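Local structure of 5-carboxyvanillate decarboxylase (Sphingomonas paucimobilis, 4L6D) at residues A[83-86]-A[87-90]; A[92-95]-A[96-100]; A[225-228]-A[229-232]; A[256-259]-A[260-263]. The protein probably catalyses the manganese-dependent decarboxylation of 5-carboxyvanillate to vanillate in a barrel of the amidohydrolase superfamily. All blocks are in the same frame, centred on the assembly; numbering follows the deposited sequence.

Interaction 1. Residues A[83-86]-A[87-90]; sequences MFDA and ETGT. With VNL (4-hydroxy-3-methoxybenzoate), chain K.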
loop_
_atom_site.group_PDB
_atom_site.type_symbol
_atom_site.label_atom_id
_atom_site.label_comp_id
_atom_site.label_asym_id
_atom_site.label_seq_id
_atom_site.Cartn_x
_atom_site.Cartn_y
_atom_site.Cartn_z
ATOM N N MET A 83 -22.158 -7.758 -5.809
ATOM C CA MET A 83 -22.699 -6.652 -6.604
ATOM C C MET A 83 -24.223 -6.657 -6.729
ATOM O O MET A 83 -24.812 -5.661 -7.141
ATOM C CB MET A 83 -22.089 -6.615 -8.003
ATOM C CG MET A 83 -20.583 -6.463 -7.999
ATOM S SD MET A 83 -19.924 -6.110 -9.628
ATOM C CE MET A 83 -20.369 -4.380 -9.799
ATOM N N PHE A 84 -24.855 -7.777 -6.386
ATOM C CA PHE A 84 -26.292 -7.945 -6.570
ATOM C C PHE A 84 -27.095 -7.338 -5.421
ATOM O O PHE A 84 -26.549 -7.024 -4.363
ATOM C CB PHE A 84 -26.630 -9.439 -6.698
ATOM C CG PHE A 84 -25.815 -10.163 -7.738
ATOM C CD1 PHE A 84 -25.733 -9.685 -9.032
ATOM C CD2 PHE A 84 -25.123 -11.321 -7.416
ATOM C CE1 PHE A 84 -24.981 -10.349 -9.986
ATOM C CE2 PHE A 84 -24.368 -11.988 -8.371
ATOM C CZ PHE A 84 -24.299 -11.498 -9.658
ATOM N N ASP A 85 -28.400 -7.187 -5.612
ATOM C CA ASP A 85 -29.244 -6.799 -4.487
ATOM C C ASP A 85 -29.232 -7.911 -3.437
ATOM O O ASP A 85 -28.759 -9.022 -3.704
ATOM C CB ASP A 85 -30.670 -6.472 -4.932
ATOM C CG ASP A 85 -31.353 -7.635 -5.623
ATOM O OD1 ASP A 85 -31.531 -8.693 -4.988
ATOM O OD2 ASP A 85 -31.741 -7.482 -6.800
ATOM N N ALA A 86 -29.736 -7.612 -2.246
ATOM C CA ALA A 86 -29.632 -8.549 -1.126
ATOM C C ALA A 86 -30.264 -9.921 -1.395
ATOM O O ALA A 86 -29.630 -10.946 -1.146
ATOM C CB ALA A 86 -30.215 -7.931 0.138
ATOM N N GLU A 87 -31.492 -9.952 -1.903
ATOM C CA GLU A 87 -32.167 -11.230 -2.105
ATOM C C GLU A 87 -31.483 -12.062 -3.184
ATOM O O GLU A 87 -31.339 -13.272 -3.049
ATOM C CB GLU A 87 -33.639 -11.020 -2.451
ATOM C CG GLU A 87 -34.392 -10.192 -1.423
ATOM C CD GLU A 87 -34.488 -8.713 -1.797
ATOM O OE1 GLU A 87 -33.440 -8.063 -2.045
ATOM O OE2 GLU A 87 -35.630 -8.199 -1.843
ATOM N N THR A 88 -31.071 -11.404 -4.259
ATOM C CA THR A 88 -30.367 -12.080 -5.343
ATOM C C THR A 88 -29.026 -12.622 -4.867
ATOM O O THR A 88 -28.666 -13.762 -5.158
ATOM C CB THR A 88 -30.150 -11.126 -6.533
ATOM O OG1 THR A 88 -31.423 -10.676 -7.020
ATOM C CG2 THR A 88 -29.386 -11.815 -7.656
ATOM N N GLY A 89 -28.285 -11.801 -4.132
ATOM C CA GLY A 89 -26.998 -12.224 -3.608
ATOM C C GLY A 89 -27.133 -13.412 -2.673
ATOM O O GLY A 89 -26.336 -14.345 -2.726
ATOM N N THR A 90 -28.130 -13.359 -1.801
ATOM C CA THR A 90 -28.361 -14.428 -0.833
ATOM C C THR A 90 -28.681 -15.751 -1.532
ATOM O O THR A 90 -28.069 -16.781 -1.234
ATOM C CB THR A 90 -29.480 -14.057 0.141
ATOM O OG1 THR A 90 -29.112 -12.854 0.830
ATOM C CG2 THR A 90 -29.698 -15.180 1.165
HETATM C C1 VNL K . -33.034 -18.466 -1.505
HETATM C CO1 VNL K . -32.278 -17.558 -0.740
HETATM C CO2 VNL K . -34.252 -18.078 -2.111
HETATM C CM1 VNL K . -32.716 -16.233 -0.567
HETATM C CM2 VNL K . -34.700 -16.766 -1.957
HETATM O OM VNL K . -35.857 -16.290 -2.513
HETATM C CZ VNL K . -33.901 -15.811 -1.167
HETATM C CC VNL K . -32.552 -19.879 -1.671
HETATM C CV VNL K . -36.635 -17.115 -3.411
HETATM O O1 VNL K . -31.672 -20.334 -0.900
HETATM O O2 VNL K . -33.064 -20.573 -2.588
HETATM O O3 VNL K . -34.412 -14.544 -0.999
#

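Interaction 2. Residues A[92-95]-A[96-100]; sequences LARI and ANDLM. With VNL (4-hydroxy-3-methoxybenzoate), chain K.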
loop_
_atom_site.group_PDB
_atom_site.type_symbol
_atom_site.label_atom_id
_atom_site.label_comp_id
_atom_site.label_asym_id
_atom_site.label_seq_id
_atom_site.Cartn_x
_atom_site.Cartn_y
_atom_site.Cartn_z
ATOM N N LEU A 92 -28.009 -16.587 -4.686
ATOM C CA LEU A 92 -26.892 -17.063 -5.490
ATOM C C LEU A 92 -25.737 -17.584 -4.646
ATOM O O LEU A 92 -25.034 -18.500 -5.059
ATOM C CB LEU A 92 -26.418 -15.990 -6.469
ATOM C CG LEU A 92 -27.402 -15.767 -7.614
ATOM C CD1 LEU A 92 -26.920 -14.602 -8.467
ATOM C CD2 LEU A 92 -27.564 -17.047 -8.448
ATOM N N ALA A 93 -25.530 -17.010 -3.465
ATOM C CA ALA A 93 -24.482 -17.523 -2.595
ATOM C C ALA A 93 -24.831 -18.937 -2.167
ATOM O O ALA A 93 -23.972 -19.818 -2.164
ATOM C CB ALA A 93 -24.283 -16.619 -1.376
ATOM N N ARG A 94 -26.090 -19.148 -1.806
ATOM C CA ARG A 94 -26.533 -20.468 -1.384
ATOM C C ARG A 94 -26.314 -21.478 -2.512
ATOM O O ARG A 94 -25.782 -22.570 -2.279
ATOM C CB ARG A 94 -28.002 -20.415 -0.940
ATOM C CG ARG A 94 -28.494 -21.654 -0.193
ATOM C CD ARG A 94 -28.861 -22.782 -1.134
ATOM N NE ARG A 94 -30.005 -22.422 -1.967
ATOM C CZ ARG A 94 -30.344 -23.053 -3.083
ATOM N NH1 ARG A 94 -31.411 -22.658 -3.759
ATOM N NH2 ARG A 94 -29.609 -24.069 -3.523
ATOM N N ILE A 95 -26.715 -21.107 -3.728
ATOM C CA ILE A 95 -26.565 -21.984 -4.890
ATOM C C ILE A 95 -25.095 -22.236 -5.198
ATOM O O ILE A 95 -24.673 -23.383 -5.397
ATOM C CB ILE A 95 -27.281 -21.389 -6.116
ATOM C CG1 ILE A 95 -28.800 -21.467 -5.925
ATOM C CG2 ILE A 95 -26.850 -22.095 -7.407
ATOM C CD1 ILE A 95 -29.580 -20.647 -6.935
ATOM N N ALA A 96 -24.303 -21.166 -5.204
ATOM C CA ALA A 96 -22.878 -21.292 -5.482
ATOM C C ALA A 96 -22.182 -22.142 -4.425
ATOM O O ALA A 96 -21.225 -22.862 -4.724
ATOM C CB ALA A 96 -22.219 -19.932 -5.566
ATOM N N ASN A 97 -22.656 -22.062 -3.181
ATOM C CA ASN A 97 -22.075 -22.892 -2.121
ATOM C C ASN A 97 -22.425 -24.367 -2.275
ATOM O O ASN A 97 -21.581 -25.244 -2.060
ATOM C CB ASN A 97 -22.491 -22.396 -0.736
ATOM C CG ASN A 97 -21.823 -21.088 -0.368
ATOM O OD1 ASN A 97 -20.796 -20.720 -0.936
ATOM N ND2 ASN A 97 -22.387 -20.396 0.615
ATOM N N ASP A 98 -23.663 -24.653 -2.670
ATOM C CA ASP A 98 -24.040 -26.031 -2.964
ATOM C C ASP A 98 -23.195 -26.567 -4.111
ATOM O O ASP A 98 -22.732 -27.704 -4.069
ATOM C CB ASP A 98 -25.516 -26.133 -3.346
ATOM C CG ASP A 98 -26.441 -26.026 -2.158
ATOM O OD1 ASP A 98 -25.961 -26.125 -1.014
ATOM O OD2 ASP A 98 -27.664 -25.876 -2.378
ATOM N N LEU A 99 -23.007 -25.748 -5.144
ATOM C CA LEU A 99 -22.232 -26.183 -6.301
ATOM C C LEU A 99 -20.752 -26.350 -5.945
ATOM O O LEU A 99 -20.097 -27.278 -6.419
ATOM C CB LEU A 99 -22.418 -25.211 -7.474
ATOM C CG LEU A 99 -23.810 -25.289 -8.108
ATOM C CD1 LEU A 99 -24.004 -24.181 -9.128
ATOM C CD2 LEU A 99 -24.020 -26.646 -8.765
ATOM N N MET A 100 -20.236 -25.461 -5.101
ATOM C CA MET A 100 -18.871 -25.613 -4.601
ATOM C C MET A 100 -18.700 -26.932 -3.836
ATOM O O MET A 100 -17.750 -27.685 -4.076
ATOM C CB MET A 100 -18.490 -24.445 -3.690
ATOM C CG MET A 100 -17.073 -24.556 -3.115
ATOM S SD MET A 100 -15.803 -24.311 -4.371
ATOM C CE MET A 100 -15.839 -22.534 -4.533
HETATM C C1 VNL K . -33.034 -18.466 -1.505
HETATM C CO1 VNL K . -32.278 -17.558 -0.740
HETATM C CO2 VNL K . -34.252 -18.078 -2.111
HETATM C CM1 VNL K . -32.716 -16.233 -0.567
HETATM C CM2 VNL K . -34.700 -16.766 -1.957
HETATM O OM VNL K . -35.857 -16.290 -2.513
HETATM C CZ VNL K . -33.901 -15.811 -1.167
HETATM C CC VNL K . -32.552 -19.879 -1.671
HETATM C CV VNL K . -36.635 -17.115 -3.411
HETATM O O1 VNL K . -31.672 -20.334 -0.900
HETATM O O2 VNL K . -33.064 -20.573 -2.588
HETATM O O3 VNL K . -34.412 -14.544 -0.999
#

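Interaction 3. Residues A[225-228]-A[229-232]; sequences LGHM and GEAI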
loop_
_atom_site.group_PDB
_atom_site.type_symbol
_atom_site.label_atom_id
_atom_site.label_comp_id
_atom_site.label_asym_id
_atom_site.label_seq_id
_atom_site.Cartn_x
_atom_site.Cartn_y
_atom_site.Cartn_z
ATOM N N LEU A 225 -5.130 -13.120 3.760
ATOM C CA LEU A 225 -4.931 -12.143 2.691
ATOM C C LEU A 225 -3.925 -12.638 1.660
ATOM O O LEU A 225 -2.817 -13.064 2.012
ATOM C CB LEU A 225 -4.423 -10.823 3.273
ATOM C CG LEU A 225 -5.358 -10.081 4.223
ATOM C CD1 LEU A 225 -4.627 -8.841 4.738
ATOM C CD2 LEU A 225 -6.640 -9.664 3.524
ATOM N N GLY A 226 -4.307 -12.564 0.389
ATOM C CA GLY A 226 -3.429 -12.948 -0.698
ATOM C C GLY A 226 -2.423 -11.865 -1.056
ATOM O O GLY A 226 -2.300 -10.854 -0.357
ATOM N N HIS A 227 -1.682 -12.099 -2.134
ATOM C CA HIS A 227 -0.763 -11.092 -2.673
ATOM C C HIS A 227 0.210 -10.613 -1.617
ATOM O O HIS A 227 0.402 -9.407 -1.407
ATOM C CB HIS A 227 -1.582 -9.979 -3.332
ATOM C CG HIS A 227 -2.723 -10.546 -4.107
ATOM N ND1 HIS A 227 -4.031 -10.448 -3.682
ATOM C CD2 HIS A 227 -2.737 -11.368 -5.187
ATOM C CE1 HIS A 227 -4.805 -11.149 -4.494
ATOM N NE2 HIS A 227 -4.044 -11.711 -5.418
ATOM N N MET A 228 0.820 -11.607 -0.971
ATOM C CA MET A 228 1.783 -11.410 0.110
ATOM C C MET A 228 1.218 -10.485 1.183
ATOM O O MET A 228 1.881 -9.567 1.661
ATOM C CB MET A 228 3.132 -10.917 -0.444
ATOM C CG MET A 228 4.345 -11.394 0.369
ATOM S SD MET A 228 4.561 -13.198 0.457
ATOM C CE MET A 228 5.237 -13.514 -1.165
ATOM N N GLY A 229 -0.027 -10.754 1.556
ATOM C CA GLY A 229 -0.694 -10.024 2.617
ATOM C C GLY A 229 -1.098 -8.615 2.236
ATOM O O GLY A 229 -1.284 -7.776 3.121
ATOM N N GLU A 230 -1.244 -8.369 0.929
ATOM C CA GLU A 230 -1.589 -7.038 0.415
ATOM C C GLU A 230 -0.652 -5.971 0.974
ATOM O O GLU A 230 -1.056 -4.835 1.218
ATOM C CB GLU A 230 -3.073 -6.690 0.664
ATOM C CG GLU A 230 -4.058 -7.796 0.273
ATOM C CD GLU A 230 -4.143 -8.040 -1.229
ATOM O OE1 GLU A 230 -3.473 -7.329 -2.004
ATOM O OE2 GLU A 230 -4.885 -8.961 -1.625
ATOM N N ALA A 231 0.602 -6.386 1.158
ATOM C CA ALA A 231 1.717 -5.559 1.650
ATOM C C ALA A 231 1.644 -5.123 3.103
ATOM O O ALA A 231 2.570 -4.475 3.589
ATOM C CB ALA A 231 1.999 -4.352 0.730
ATOM N N ILE A 232 0.570 -5.479 3.801
ATOM C CA ILE A 232 0.528 -5.171 5.231
ATOM C C ILE A 232 1.767 -5.686 6.013
ATOM O O ILE A 232 2.260 -4.991 6.911
ATOM C CB ILE A 232 -0.817 -5.568 5.882
ATOM C CG1 ILE A 232 -1.945 -4.720 5.277
ATOM C CG2 ILE A 232 -0.754 -5.408 7.392
ATOM C CD1 ILE A 232 -3.323 -5.244 5.574
HETATM O O HOH W 1 -6.386 -10.995 -0.608
#

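Interaction 4. Residues A[256-259]-A[260-263]; sequences KLKP and SEYF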
loop_
_atom_site.group_PDB
_atom_site.type_symbol
_atom_site.label_atom_id
_atom_site.label_comp_id
_atom_site.label_asym_id
_atom_site.label_seq_id
_atom_site.Cartn_x
_atom_site.Cartn_y
_atom_site.Cartn_z
ATOM N N LYS A 256 -6.342 -3.842 22.832
ATOM C CA LYS A 256 -5.630 -4.694 23.776
ATOM C C LYS A 256 -4.202 -4.982 23.310
ATOM O O LYS A 256 -3.276 -5.010 24.130
ATOM C CB LYS A 256 -6.399 -6.004 23.968
ATOM C CG LYS A 256 -5.779 -6.957 24.976
ATOM C CD LYS A 256 -6.508 -8.310 24.927
ATOM C CE LYS A 256 -5.889 -9.316 25.892
ATOM N NZ LYS A 256 -6.048 -8.902 27.317
ATOM N N LEU A 257 -4.031 -5.180 22.002
ATOM C CA LEU A 257 -2.736 -5.529 21.421
ATOM C C LEU A 257 -2.266 -4.430 20.481
ATOM O O LEU A 257 -3.009 -3.493 20.178
ATOM C CB LEU A 257 -2.834 -6.828 20.615
ATOM C CG LEU A 257 -3.457 -8.066 21.278
ATOM C CD1 LEU A 257 -3.461 -9.227 20.294
ATOM C CD2 LEU A 257 -2.733 -8.453 22.552
ATOM N N LYS A 258 -1.039 -4.564 19.996
ATOM C CA LYS A 258 -0.538 -3.673 18.943
ATOM C C LYS A 258 -1.092 -4.114 17.586
ATOM O O LYS A 258 -1.391 -5.296 17.387
ATOM C CB LYS A 258 0.994 -3.723 18.880
ATOM C CG LYS A 258 1.712 -3.288 20.149
ATOM C CD LYS A 258 3.217 -3.427 19.999
ATOM C CE LYS A 258 3.911 -3.136 21.328
ATOM N NZ LYS A 258 5.376 -3.428 21.295
ATOM N N PRO A 259 -1.214 -3.178 16.633
ATOM C CA PRO A 259 -1.662 -3.546 15.279
ATOM C C PRO A 259 -0.949 -4.773 14.688
ATOM O O PRO A 259 -1.629 -5.670 14.175
ATOM C CB PRO A 259 -1.384 -2.271 14.474
ATOM C CG PRO A 259 -1.607 -1.174 15.485
ATOM C CD PRO A 259 -1.055 -1.715 16.787
ATOM N N SER A 260 0.375 -4.846 14.796
ATOM C CA SER A 260 1.117 -5.956 14.198
ATOM C C SER A 260 0.828 -7.253 14.938
ATOM O O SER A 260 0.926 -8.346 14.361
ATOM C CB SER A 260 2.625 -5.682 14.188
ATOM O OG SER A 260 3.166 -5.779 15.497
ATOM N N GLU A 261 0.466 -7.134 16.214
ATOM C CA GLU A 261 0.110 -8.315 16.998
ATOM C C GLU A 261 -1.227 -8.911 16.574
ATOM O O GLU A 261 -1.368 -10.131 16.541
ATOM C CB GLU A 261 0.172 -8.032 18.505
ATOM C CG GLU A 261 1.603 -7.769 18.969
ATOM C CD GLU A 261 1.712 -7.158 20.353
ATOM O OE1 GLU A 261 0.691 -6.715 20.916
ATOM O OE2 GLU A 261 2.846 -7.116 20.887
ATOM N N TYR A 262 -2.202 -8.066 16.242
ATOM C CA TYR A 262 -3.402 -8.574 15.574
ATOM C C TYR A 262 -3.050 -9.223 14.255
ATOM O O TYR A 262 -3.609 -10.265 13.905
ATOM C CB TYR A 262 -4.436 -7.473 15.324
ATOM C CG TYR A 262 -4.974 -6.924 16.610
ATOM C CD1 TYR A 262 -5.802 -7.697 17.419
ATOM C CD2 TYR A 262 -4.611 -5.658 17.049
ATOM C CE1 TYR A 262 -6.277 -7.216 18.614
ATOM C CE2 TYR A 262 -5.079 -5.164 18.252
ATOM C CZ TYR A 262 -5.910 -5.949 19.037
ATOM O OH TYR A 262 -6.372 -5.481 20.248
ATOM N N PHE A 263 -2.145 -8.610 13.493
ATOM C CA PHE A 263 -1.860 -9.176 12.190
ATOM C C PHE A 263 -1.256 -10.573 12.349
ATOM O O PHE A 263 -1.654 -11.499 11.654
ATOM C CB PHE A 263 -0.964 -8.268 11.334
ATOM C CG PHE A 263 -0.982 -8.653 9.887
ATOM C CD1 PHE A 263 -2.039 -8.270 9.076
ATOM C CD2 PHE A 263 -0.010 -9.482 9.364
ATOM C CE1 PHE A 263 -2.097 -8.653 7.749
ATOM C CE2 PHE A 263 -0.058 -9.877 8.027
ATOM C CZ PHE A 263 -1.105 -9.459 7.218
#

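Interaction 1. Residues A[83-86]-A[87-90]
Ala86, Asp85 and Thr88 carry the contact at the start of helix 86-106. Ala86 O is gripped twice, by Thr90 N at 2.9 Å and Thr90 OG1 at 2.8 Å, from opposite faces of the carbonyl. Asp85 and Thr88 cross their side chains at about a right angle. The carboxylate of Asp85 has its CG lodged between the backbone N and the carbonyl carbon (chi1 59°), which swings OD1 back over the first turn. There OD1 takes two bonds from the same residue: Thr88 N points into it at 2.8 Å, nearly along its C-O axis, and Thr88 OG1 donates to it at 2.8 Å on the syn side, out of the carboxylate plane. Thr88 CG2 faces the other way and rests against Phe84 CB at 3.8 Å. A valine at Thr88 has no hydroxyl to give OD1, and the Asp85 carboxylate would probably be freer to rotate. Glu87 OE1 lies 3.6 Å from Asp85 OD1, a like-charge approach that the helix start probably eases. Thr90 CG2 packs on CM1 of a bound vanillate at 3.6 Å. The arrangement is a classical aspartate N-cap, Asp85 capping the first turn through the bond from Thr88 N to its OD1.

Interaction 2. Residues A[92-95]-A[96-100]
Arg94 bends over the next turn of helix 86-106 to place NH2 2.9 Å from Asp98 OD2, a salt bridge of the i to i+4 kind on the helix that links strands 71-76 and 111-115 in a beta-alpha-beta unit of the barrel. With CG anti to the backbone N (chi1 -167°) and further bends at chi2 and chi3, the chain brings the guanidinium to Asp98. Asp98 OD2 sits near its plane, yet the guanidinium comes to the anti side of that oxygen, the two flat groups turned 46° apart. The other edge of the guanidinium holds the carboxylate of a bound vanillate: Arg94 NE donates to ligand O1 and Arg94 NH1 to ligand O2, both at 2.9 Å and both nearly straight (172°). One arginine thus lies between two carboxylates, which is likely to keep it charged and fix its rotation. Asp98 has a second mate through OD1, Arg131 of helix 122-134, and Asn97 is tied to Glu128 and to the backbone N of Thr116. On another flank Ile95 and Leu99 lie side by side, Ile95 CG2 to Leu99 CD1 3.9 Å, both touching Pro15 of helix 14-23. Ile95 CG1 lies over one face of the Arg94 guanidinium near its rim, 3.4 Å above the plane.

Interaction 3. Residues A[225-228]-A[229-232]
His227 carries CG anti to its carbonyl carbon (chi1 -41°), as does Glu230 (chi1 -48°), and a second bend in the glutamate at chi2 (-68°) lays the two side chains side by side, pointing the same way. His227 ND1 then donates an almost straight hydrogen bond to Glu230 OE2, 2.7 Å away at the edge of the imidazole and in its plane. The ring arrives on the syn side of that oxygen but well out of the carboxylate plane. Residues 227 to 230 all have positive phi with helical psi and form a left-handed helical turn whose bonds are partly weak; Glu230 N bonds Gly226 O at 3.0 Å. A water bridges Gly226 N (2.8 Å) and Glu230 OE2 (2.7 Å), so OE2 is met by both the water and His227 ND1. A leucine at Glu230, having no acceptor for ND1 or the water, would probably leave the imidazole freer to turn. Trp235 of the second subunit packs on Glu230, and Arg238 of that subunit on His227. Because His227 NE2 is bonded to Asp297, a manganese ligand, both ring nitrogens are engaged, and Glu230, one step behind His227, is likely to fix the orientation of this second-shell imidazole.

Interaction 4. Residues A[256-259]-A[260-263]
The Tyr262 ring has Leu257 CB over one face, a CH-pi contact 3.8 Å from the centroid and 23° off the normal, while Pro259 CA and Lys256 N lie at its edge. This residue before the N-cap of helix 259-266 meeting the fourth residue inside it is a hydrophobic staple. The phenol is held at its far end too: Leu257 N donates to Tyr262 OH at 2.9 Å, and the same hydroxyl is hydrogen-bonded to Asp216. The other flat group, the Glu261 carboxylate, reaches back on an extended chain, and Lys258 N meets its OE1 at 2.9 Å from above the carboxylate plane along a straight line (176°). That is the glutamate half of a capping box, with Lys258 at the N-cap and Pro259 in the first turn. The aliphatic part of Lys258 crosses the glutamate at a slant, its NZ 4.5 Å from Glu261 OE2, too far for a salt bridge. Ser260 turns instead to Asp240 and Arg264 in a vanillate pocket. Chemically, the helix start is secured by backbone N-H groups of Leu257 and Lys258 given to side-chain oxygens of the first turns, with the lysine ammonium probably adding a mild electrostatic pull on Glu261.

Overall arrangement
The four contacts follow one another along the chain and fall into two pairs. Interactions 1 and 2 share helix 86-106, their centres 13 Å apart; Phe84 CE2 touches Leu92 CD1 at 3.7 Å, and both contacts border the same bound vanillate. Interactions 3 and 4 have centres 16 Å apart and meet where Ile232 CG2 packs on Phe263 CE1 at 3.5 Å, joining the left-handed turn after strand 223-225 to helix 259-266. Between interactions 1 and 3 the centres are 28 Å apart, on opposite sides of the chain's centre. Interaction 3 borders the manganese site of the parallel barrel and the second subunit, whereas the other three lie on outer helices that also contact bound vanillate, though not the one in the metal-site pocket.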